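Local coordinates for protein putative cytidylyltransferase (Burkholderia pseudomallei, PDB 5XF2) that probably transfers the adenylyl group of ATP to D-glycero-beta-D-manno-heptose 1-phosphate, giving ADP-D-glycero-beta-D-manno-heptose and diphosphate, at residues F45-R50 with P86-E91; G63-V68 with C102-V107; Y132-L137 with A150-F155. All blocks are in the same frame, centred on the assembly; numbering follows the deposited sequence.

Interaction 1: F45-R50 with P86-E91; sequences FDILHR and PINVQE
Asp-46 and Ile-47, on the loop that leads from strand 38-43 into the HxGH signature of the nucleotidyltransferases, meet Pro-86, Ile-87 and Asn-88 just ahead of helix 90-98. The carboxylate of Asp-46 does the polar work. Its OD1 takes the Asn-88 N-H at 3.1 Å through its syn lone pair, along a bent path (141° at the hydrogen). The Ile-87 N-H lies between the two oxygens: it makes a weak bond to OD1 at 3.2 Å and a straighter one to OD2, whose modelled place is less certain. With CG turned away from the backbone N (chi1 -152°), the carboxylate extends to both amides, and a short acid suits a loop that presents two successive N-H groups. Beside it, CD1 of Ile-47 touches CD1 of Ile-87 at 3.5 Å, the two branched chains meeting at a slant. Apolar isoleucines suit this junction, for Ile-87 also packs on Ala-170 of helix 160-171 and Ile-47 on Ile-47 of the second subunit. Further along, His-49 sits at the N-cap of helix 50-60, its ND1 making a weak bond to Gly-51 N and its ring stacking on His-52. A carboxylate fastening the loop before HxGH to the one ahead of helix 90-98 probably lies beside the nucleotide site, as in relatives, whose HxGH histidines bind ATP phosphates.

Interaction 2: G63-V68 with C102-V107; sequences GACLIV and CVDWVV
Leu-66 and Asp-104 begin the contact, two backbones drawn together by one carbonyl and one carboxylate. Leu-66 O accepts two N-H groups: that of Trp-105 at 3.1 Å, in the carbonyl plane, and that of Asp-104 at 2.9 Å, tilted 16° from it. In return, OD2 of Asp-104 receives the Leu-66 N-H at 2.9 Å on its anti side. With CG beside its own backbone N (chi1 -63°), the side chain thus supplies an acceptor where the regular ladder has not yet started. Beyond it the parallel ladder takes over: Val-68 N to Trp-105 O at 2.7 Å, then Val-107 N to Val-68 O at 2.9 Å. Side chains fill both faces. On one, CG1 of Ile-67 lies 3.9 Å from CD1 of Trp-105, and Cys-65 SG meets the indole at its edge, in the ring plane; on the other, the side chains of Val-68 and Val-103 cross at about a right angle, CG2 to CG1 4.0 Å. Beta-branched residues suit such extended, buried positions. Further out, Lys-60 forms a salt bridge with Asp-104 OD2, Leu-27 covers Ile-67 and Trp-105, and Leu-97 covers Val-68 and Val-106. Edge strand 105-109 against 65-71 fits the 3-2-1-4-5 parallel sheet of the Rossmann-like HUP clan.

Interaction 3: Y132-L137 with A150-F155; sequences YDMDAL and ALAIPF
Selenomethionine Met-134 carries the close part of the contact, its side chain laid over the backbone of strand 149-153. The chain folds at both outer torsions (chi2 -59°, chi3 -69°), which curls the terminal methyl back onto the strand: CE lies 3.7 Å from CB of Ala-150 and 3.6 Å from the backbone N of Leu-151. CG, nearer the root, rests 3.8 Å from the backbone N of Ala-152. The small side chains of Ala-150 and Ala-152 point toward the loop and let the long, flexible one come down onto the peptide groups, whereas Leu-151 turns its own side chain away. The two segments belong to a beta-alpha-beta unit: 132-137 follows strand 125-129 and precedes helix 138-145, and the chain then returns as strand 149-153, parallel to 125-129 at the border of the sheet. Met-134 also packs on Leu-126 and Lys-128 of the neighbouring strand. No hydrogen bond crosses between the segments anywhere. The Tyr-132 end is looser: this exposed residue brings only its carbonyl O near CB of Ala-152, at 4.0 Å. Asp-133 and Asp-135, either side of buried Met-134, are exposed, as suits charged residues, and Asp-135 pairs with Arg-144.

Overall arrangement
Interaction 2 is the core contact, a buried pairing of neighbouring parallel strands held mainly by backbone hydrogen bonds. Interactions 1 and 3 tie loops down nearer the surface: the first by a carboxylate gripping backbone amides, the third by apolar packing without a hydrogen bond across it. Interactions 2 and 3 involve the two outermost strands of the same sheet, with centres about 18 Å apart and no touch. Interaction 1 meets both: Phe-45 CE2 packs 3.6 Å from Val-68 CG1, and His-49 CE1 lies 3.8 Å from Phe-155 CZ. Helix 90-98, which starts in interaction 1, leads along the chain to strand 105-109 of interaction 2. Interaction 1 also reaches the second subunit, whereas no other chain touches interaction 3.

Interaction 1: F45-R50 with P86-E91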
loop_
_atom_site.group_PDB
_atom_site.type_symbol
_atom_site.label_atom_id
_atom_site.label_comp_id
_atom_site.label_asym_id
_atom_site.label_seq_id
_atom_site.Cartn_x
_atom_site.Cartn_y
_atom_site.Cartn_z
ATOM N N PHE B 45 5.290 9.158 -6.092
ATOM C CA PHE B 45 5.034 7.856 -5.487
ATOM C C PHE B 45 5.223 6.726 -6.488
ATOM O O PHE B 45 4.332 5.900 -6.683
ATOM C CB PHE B 45 3.620 7.807 -4.901
ATOM C CG PHE B 45 3.386 8.805 -3.804
ATOM C CD1 PHE B 45 3.858 8.572 -2.522
ATOM C CD2 PHE B 45 2.691 9.977 -4.053
ATOM C CE1 PHE B 45 3.644 9.487 -1.511
ATOM C CE2 PHE B 45 2.472 10.898 -3.046
ATOM C CZ PHE B 45 2.948 10.654 -1.772
ATOM N N ASP B 46 6.393 6.696 -7.118
ATOM C CA ASP B 46 6.712 5.668 -8.100
ATOM C C ASP B 46 6.660 4.276 -7.482
ATOM O O ASP B 46 5.797 3.467 -7.825
ATOM C CB ASP B 46 8.093 5.921 -8.711
ATOM C CG ASP B 46 8.214 5.380 -10.123
ATOM O OD1 ASP B 46 7.299 4.652 -10.563
ATOM O OD2 ASP B 46 9.223 5.684 -10.793
ATOM N N ILE B 47 7.587 4.000 -6.570
ATOM C CA ILE B 47 7.638 2.704 -5.911
ATOM C C ILE B 47 7.406 2.967 -4.436
ATOM O O ILE B 47 8.177 3.701 -3.810
ATOM C CB ILE B 47 9.014 1.980 -6.123
ATOM C CG1 ILE B 47 9.248 1.624 -7.591
ATOM C CG2 ILE B 47 9.174 0.769 -5.186
ATOM C CD1 ILE B 47 10.162 2.603 -8.309
ATOM N N LEU B 48 6.342 2.405 -3.882
ATOM C CA LEU B 48 6.076 2.608 -2.465
ATOM C C LEU B 48 7.121 1.943 -1.583
ATOM O O LEU B 48 7.573 0.836 -1.863
ATOM C CB LEU B 48 4.700 2.074 -2.077
ATOM C CG LEU B 48 3.531 2.973 -2.449
ATOM C CD1 LEU B 48 2.262 2.372 -1.891
ATOM C CD2 LEU B 48 3.753 4.385 -1.932
ATOM N N HIS B 49 7.537 2.642 -0.539
ATOM C CA HIS B 49 8.332 2.006 0.483
ATOM C C HIS B 49 7.749 2.375 1.830
ATOM O O HIS B 49 6.788 3.137 1.899
ATOM C CB HIS B 49 9.813 2.399 0.385
ATOM C CG HIS B 49 10.071 3.874 0.393
ATOM N ND1 HIS B 49 10.000 4.638 1.540
ATOM C CD2 HIS B 49 10.456 4.716 -0.598
ATOM C CE1 HIS B 49 10.323 5.887 1.252
ATOM N NE2 HIS B 49 10.604 5.959 -0.039
ATOM N N ARG B 50 8.332 1.835 2.887
ATOM C CA ARG B 50 7.820 1.996 4.233
ATOM C C ARG B 50 7.807 3.448 4.688
ATOM O O ARG B 50 6.937 3.847 5.450
ATOM C CB ARG B 50 8.647 1.168 5.207
ATOM C CG ARG B 50 8.073 1.148 6.589
ATOM C CD ARG B 50 8.954 0.350 7.466
ATOM N NE ARG B 50 8.305 0.089 8.737
ATOM C CZ ARG B 50 8.682 -0.870 9.573
ATOM N NH1 ARG B 50 9.712 -1.655 9.256
ATOM N NH2 ARG B 50 8.027 -1.045 10.716
ATOM N N PRO B 86 9.180 7.828 -14.875
ATOM C CA PRO B 86 8.674 6.897 -13.866
ATOM C C PRO B 86 8.656 5.459 -14.378
ATOM O O PRO B 86 8.640 5.211 -15.584
ATOM C CB PRO B 86 7.246 7.389 -13.627
ATOM C CG PRO B 86 6.854 8.024 -14.916
ATOM C CD PRO B 86 8.107 8.651 -15.460
ATOM N N ILE B 87 8.658 4.525 -13.437
ATOM C CA ILE B 87 8.643 3.097 -13.700
ATOM C C ILE B 87 7.225 2.582 -13.806
ATOM O O ILE B 87 6.965 1.580 -14.474
ATOM C CB ILE B 87 9.378 2.330 -12.585
ATOM C CG1 ILE B 87 10.856 2.724 -12.553
ATOM C CG2 ILE B 87 9.225 0.828 -12.779
ATOM C CD1 ILE B 87 11.196 3.732 -11.479
ATOM N N ASN B 88 6.303 3.271 -13.145
ATOM C CA ASN B 88 4.913 2.847 -13.200
ATOM C C ASN B 88 4.071 3.975 -13.768
ATOM O O ASN B 88 4.311 5.145 -13.478
ATOM C CB ASN B 88 4.413 2.437 -11.819
ATOM C CG ASN B 88 5.062 1.172 -11.316
ATOM O OD1 ASN B 88 5.730 1.170 -10.278
ATOM N ND2 ASN B 88 4.864 0.082 -12.038
ATOM N N VAL B 89 3.091 3.639 -14.594
ATOM C CA VAL B 89 2.230 4.668 -15.166
ATOM C C VAL B 89 1.341 5.269 -14.079
ATOM O O VAL B 89 1.128 4.658 -13.027
ATOM C CB VAL B 89 1.382 4.116 -16.331
ATOM C CG1 VAL B 89 2.302 3.656 -17.446
ATOM C CG2 VAL B 89 0.505 2.970 -15.880
ATOM N N GLN B 90 0.822 6.461 -14.346
ATOM C CA GLN B 90 0.047 7.207 -13.365
ATOM C C GLN B 90 -1.088 6.412 -12.715
ATOM O O GLN B 90 -1.316 6.527 -11.512
ATOM C CB GLN B 90 -0.559 8.456 -14.009
ATOM C CG GLN B 90 -1.197 9.397 -12.985
ATOM C CD GLN B 90 -2.057 10.481 -13.609
ATOM O OE1 GLN B 90 -2.813 10.228 -14.550
ATOM N NE2 GLN B 90 -1.968 11.687 -13.068
ATOM N N GLU B 91 -1.831 5.641 -13.497
ATOM C CA GLU B 91 -2.965 4.941 -12.907
ATOM C C GLU B 91 -2.515 3.846 -11.944
ATOM O O GLU B 91 -3.220 3.555 -10.987
ATOM C CB GLU B 91 -3.921 4.387 -13.964
ATOM C CG GLU B 91 -5.336 4.902 -13.676
ATOM C CD GLU B 91 -6.442 4.161 -14.401
ATOM O OE1 GLU B 91 -6.625 2.947 -14.147
ATOM O OE2 GLU B 91 -7.152 4.814 -15.203
#

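Interaction 2: G63-V68 with C102-V107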
loop_
_atom_site.group_PDB
_atom_site.type_symbol
_atom_site.label_atom_id
_atom_site.label_comp_id
_atom_site.label_asym_id
_atom_site.label_seq_id
_atom_site.Cartn_x
_atom_site.Cartn_y
_atom_site.Cartn_z
ATOM N N GLY B 63 -5.426 15.260 10.397
ATOM C CA GLY B 63 -6.738 15.724 9.994
ATOM C C GLY B 63 -7.741 14.590 10.081
ATOM O O GLY B 63 -7.509 13.591 10.757
ATOM N N ALA B 64 -8.889 14.787 9.452
ATOM C CA ALA B 64 -9.935 13.787 9.431
ATOM C C ALA B 64 -10.058 13.072 8.070
ATOM O O ALA B 64 -10.818 12.111 7.921
ATOM C CB ALA B 64 -11.265 14.453 9.816
ATOM N N CYS B 65 -9.312 13.540 7.079
ATOM C CA CYS B 65 -9.485 13.119 5.690
ATOM C C CYS B 65 -8.187 13.415 4.937
ATOM O O CYS B 65 -7.620 14.492 5.122
ATOM C CB CYS B 65 -10.664 13.853 5.057
ATOM S SG CYS B 65 -10.923 13.596 3.301
ATOM N N LEU B 66 -7.706 12.468 4.127
ATOM C CA LEU B 66 -6.453 12.650 3.389
ATOM C C LEU B 66 -6.634 12.519 1.881
ATOM O O LEU B 66 -7.175 11.530 1.371
ATOM C CB LEU B 66 -5.381 11.659 3.860
ATOM C CG LEU B 66 -4.057 11.699 3.087
ATOM C CD1 LEU B 66 -3.386 13.062 3.188
ATOM C CD2 LEU B 66 -3.082 10.583 3.522
ATOM N N ILE B 67 -6.154 13.524 1.156
ATOM C CA ILE B 67 -6.231 13.532 -0.300
ATOM C C ILE B 67 -4.818 13.574 -0.877
ATOM O O ILE B 67 -4.004 14.405 -0.469
ATOM C CB ILE B 67 -7.029 14.741 -0.820
ATOM C CG1 ILE B 67 -8.419 14.776 -0.181
ATOM C CG2 ILE B 67 -7.136 14.696 -2.337
ATOM C CD1 ILE B 67 -9.245 15.975 -0.588
ATOM N N VAL B 68 -4.521 12.682 -1.817
ATOM C CA VAL B 68 -3.181 12.640 -2.414
ATOM C C VAL B 68 -3.156 13.082 -3.893
ATOM O O VAL B 68 -3.870 12.518 -4.723
ATOM C CB VAL B 68 -2.557 11.238 -2.299
ATOM C CG1 VAL B 68 -1.099 11.268 -2.735
ATOM C CG2 VAL B 68 -2.683 10.718 -0.876
ATOM N N CYS B 102 -4.982 4.511 5.022
ATOM C CA CYS B 102 -5.025 5.870 5.528
ATOM C C CYS B 102 -5.401 6.920 4.466
ATOM O O CYS B 102 -5.638 8.076 4.807
ATOM C CB CYS B 102 -3.670 6.222 6.146
ATOM S SG CYS B 102 -3.302 5.240 7.581
ATOM N N VAL B 103 -5.422 6.525 3.195
ATOM C CA VAL B 103 -5.672 7.446 2.091
ATOM C C VAL B 103 -7.160 7.541 1.797
ATOM O O VAL B 103 -7.831 6.507 1.731
ATOM C CB VAL B 103 -4.930 6.992 0.813
ATOM C CG1 VAL B 103 -5.333 7.829 -0.375
ATOM C CG2 VAL B 103 -3.428 7.070 1.004
ATOM N N ASP B 104 -7.715 8.740 1.627
ATOM C CA ASP B 104 -9.141 8.777 1.272
ATOM C C ASP B 104 -9.402 9.068 -0.214
ATOM O O ASP B 104 -10.312 8.497 -0.817
ATOM C CB ASP B 104 -9.892 9.785 2.142
ATOM C CG ASP B 104 -9.857 9.408 3.601
ATOM O OD1 ASP B 104 -10.672 8.557 3.995
ATOM O OD2 ASP B 104 -8.988 9.912 4.351
ATOM N N TRP B 105 -8.609 9.949 -0.814
ATOM C CA TRP B 105 -8.867 10.330 -2.194
ATOM C C TRP B 105 -7.557 10.481 -2.904
ATOM O O TRP B 105 -6.603 11.013 -2.325
ATOM C CB TRP B 105 -9.672 11.626 -2.263
ATOM C CG TRP B 105 -10.974 11.546 -1.525
ATOM C CD1 TRP B 105 -11.244 12.045 -0.284
ATOM C CD2 TRP B 105 -12.186 10.954 -1.994
ATOM N NE1 TRP B 105 -12.541 11.776 0.057
ATOM C CE2 TRP B 105 -13.144 11.116 -0.980
ATOM C CE3 TRP B 105 -12.548 10.295 -3.167
ATOM C CZ2 TRP B 105 -14.448 10.650 -1.107
ATOM C CZ3 TRP B 105 -13.840 9.839 -3.298
ATOM C CH2 TRP B 105 -14.775 10.010 -2.273
ATOM N N VAL B 106 -7.495 9.978 -4.136
ATOM C CA VAL B 106 -6.294 10.115 -4.963
ATOM C C VAL B 106 -6.672 10.828 -6.265
ATOM O O VAL B 106 -7.592 10.381 -6.968
ATOM C CB VAL B 106 -5.653 8.753 -5.266
ATOM C CG1 VAL B 106 -4.327 8.934 -5.972
ATOM C CG2 VAL B 106 -5.464 7.943 -3.976
ATOM N N VAL B 107 -6.068 11.936 -6.483
ATOM C CA VAL B 107 -6.319 12.734 -7.699
ATOM C C VAL B 107 -5.037 12.931 -8.504
ATOM O O VAL B 107 -3.989 13.275 -7.941
ATOM C CB VAL B 107 -6.836 14.171 -7.393
ATOM C CG1 VAL B 107 -7.735 14.690 -8.535
ATOM C CG2 VAL B 107 -7.603 14.208 -6.117
#

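Interaction 3: Y132-L137 with A150-F155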
loop_
_atom_site.group_PDB
_atom_site.type_symbol
_atom_site.label_atom_id
_atom_site.label_comp_id
_atom_site.label_asym_id
_atom_site.label_seq_id
_atom_site.Cartn_x
_atom_site.Cartn_y
_atom_site.Cartn_z
ATOM N N TYR B 132 11.472 20.991 4.481
ATOM C CA TYR B 132 11.270 21.848 3.311
ATOM C C TYR B 132 10.776 23.213 3.790
ATOM O O TYR B 132 9.840 23.274 4.588
ATOM C CB TYR B 132 10.258 21.222 2.350
ATOM C CG TYR B 132 10.817 20.084 1.527
ATOM C CD1 TYR B 132 12.084 20.164 0.967
ATOM C CD2 TYR B 132 10.076 18.930 1.310
ATOM C CE1 TYR B 132 12.599 19.125 0.214
ATOM C CE2 TYR B 132 10.583 17.887 0.560
ATOM C CZ TYR B 132 11.843 17.989 0.013
ATOM O OH TYR B 132 12.351 16.953 -0.736
ATOM N N ASP B 133 11.385 24.291 3.307
ATOM C CA ASP B 133 10.942 25.626 3.679
ATOM C C ASP B 133 9.547 25.727 3.085
ATOM O O ASP B 133 9.391 25.744 1.865
ATOM C CB ASP B 133 11.858 26.691 3.081
ATOM C CG ASP B 133 11.641 28.059 3.696
ATOM O OD1 ASP B 133 10.814 28.170 4.627
ATOM O OD2 ASP B 133 12.296 29.025 3.250
HETATM N N MSE B 134 8.529 25.772 3.938
HETATM C CA MSE B 134 7.166 25.806 3.444
HETATM C C MSE B 134 6.880 27.228 2.957
HETATM O O MSE B 134 6.073 27.427 2.054
HETATM C CB MSE B 134 6.185 25.413 4.547
HETATM C CG MSE B 134 6.284 23.954 4.962
HETATM SE SE MSE B 134 5.969 22.702 3.543
HETATM C CE MSE B 134 4.068 23.050 3.285
ATOM N N ASP B 135 7.536 28.220 3.555
ATOM C CA ASP B 135 7.326 29.616 3.152
ATOM C C ASP B 135 7.709 29.887 1.698
ATOM O O ASP B 135 7.267 30.863 1.111
ATOM C CB ASP B 135 8.112 30.555 4.061
ATOM C CG ASP B 135 7.748 30.388 5.518
ATOM O OD1 ASP B 135 6.606 29.949 5.790
ATOM O OD2 ASP B 135 8.596 30.682 6.387
ATOM N N ALA B 136 8.502 29.004 1.108
ATOM C CA ALA B 136 8.955 29.190 -0.262
ATOM C C ALA B 136 7.982 28.586 -1.265
ATOM O O ALA B 136 8.181 28.706 -2.466
ATOM C CB ALA B 136 10.345 28.590 -0.448
ATOM N N LEU B 137 6.930 27.939 -0.781
ATOM C CA LEU B 137 5.963 27.312 -1.679
ATOM C C LEU B 137 4.777 28.232 -1.896
ATOM O O LEU B 137 4.210 28.771 -0.942
ATOM C CB LEU B 137 5.449 25.978 -1.122
ATOM C CG LEU B 137 6.410 24.797 -0.981
ATOM C CD1 LEU B 137 5.642 23.519 -0.591
ATOM C CD2 LEU B 137 7.263 24.611 -2.230
ATOM N N ALA B 150 -0.097 25.004 6.614
ATOM C CA ALA B 150 0.875 24.331 5.766
ATOM C C ALA B 150 2.072 23.992 6.644
ATOM O O ALA B 150 2.559 24.840 7.387
ATOM C CB ALA B 150 1.289 25.199 4.594
ATOM N N LEU B 151 2.554 22.763 6.580
ATOM C CA LEU B 151 3.640 22.402 7.462
ATOM C C LEU B 151 4.408 21.227 6.908
ATOM O O LEU B 151 3.913 20.497 6.055
ATOM C CB LEU B 151 3.151 22.058 8.858
ATOM C CG LEU B 151 2.282 20.814 9.008
ATOM C CD1 LEU B 151 2.498 20.312 10.421
ATOM C CD2 LEU B 151 0.820 21.135 8.769
ATOM N N ALA B 152 5.652 21.101 7.360
ATOM C CA ALA B 152 6.485 19.972 7.001
ATOM C C ALA B 152 6.540 18.975 8.159
ATOM O O ALA B 152 6.559 19.369 9.328
ATOM C CB ALA B 152 7.862 20.452 6.627
ATOM N N ILE B 153 6.512 17.686 7.845
ATOM C CA ILE B 153 6.661 16.664 8.871
ATOM C C ILE B 153 7.729 15.712 8.386
ATOM O O ILE B 153 7.911 15.569 7.173
ATOM C CB ILE B 153 5.349 15.935 9.211
ATOM C CG1 ILE B 153 4.824 15.143 8.026
ATOM C CG2 ILE B 153 4.325 16.911 9.759
ATOM C CD1 ILE B 153 3.493 14.472 8.362
ATOM N N PRO B 154 8.530 15.172 9.322
ATOM C CA PRO B 154 9.650 14.351 8.851
ATOM C C PRO B 154 9.214 13.119 8.024
ATOM O O PRO B 154 8.223 12.447 8.304
ATOM C CB PRO B 154 10.383 13.966 10.157
ATOM C CG PRO B 154 9.388 14.110 11.259
ATOM C CD PRO B 154 8.211 14.939 10.748
ATOM N N PHE B 155 9.928 12.934 6.917
ATOM C CA PHE B 155 9.745 11.847 5.968
ATOM C C PHE B 155 11.042 11.066 5.787
ATOM O O PHE B 155 12.072 11.648 5.449
ATOM C CB PHE B 155 9.270 12.402 4.633
ATOM C CG PHE B 155 9.344 11.427 3.510
ATOM C CD1 PHE B 155 8.548 10.304 3.512
ATOM C CD2 PHE B 155 10.189 11.640 2.444
ATOM C CE1 PHE B 155 8.606 9.401 2.484
ATOM C CE2 PHE B 155 10.241 10.744 1.401
ATOM C CZ PHE B 155 9.444 9.618 1.421
#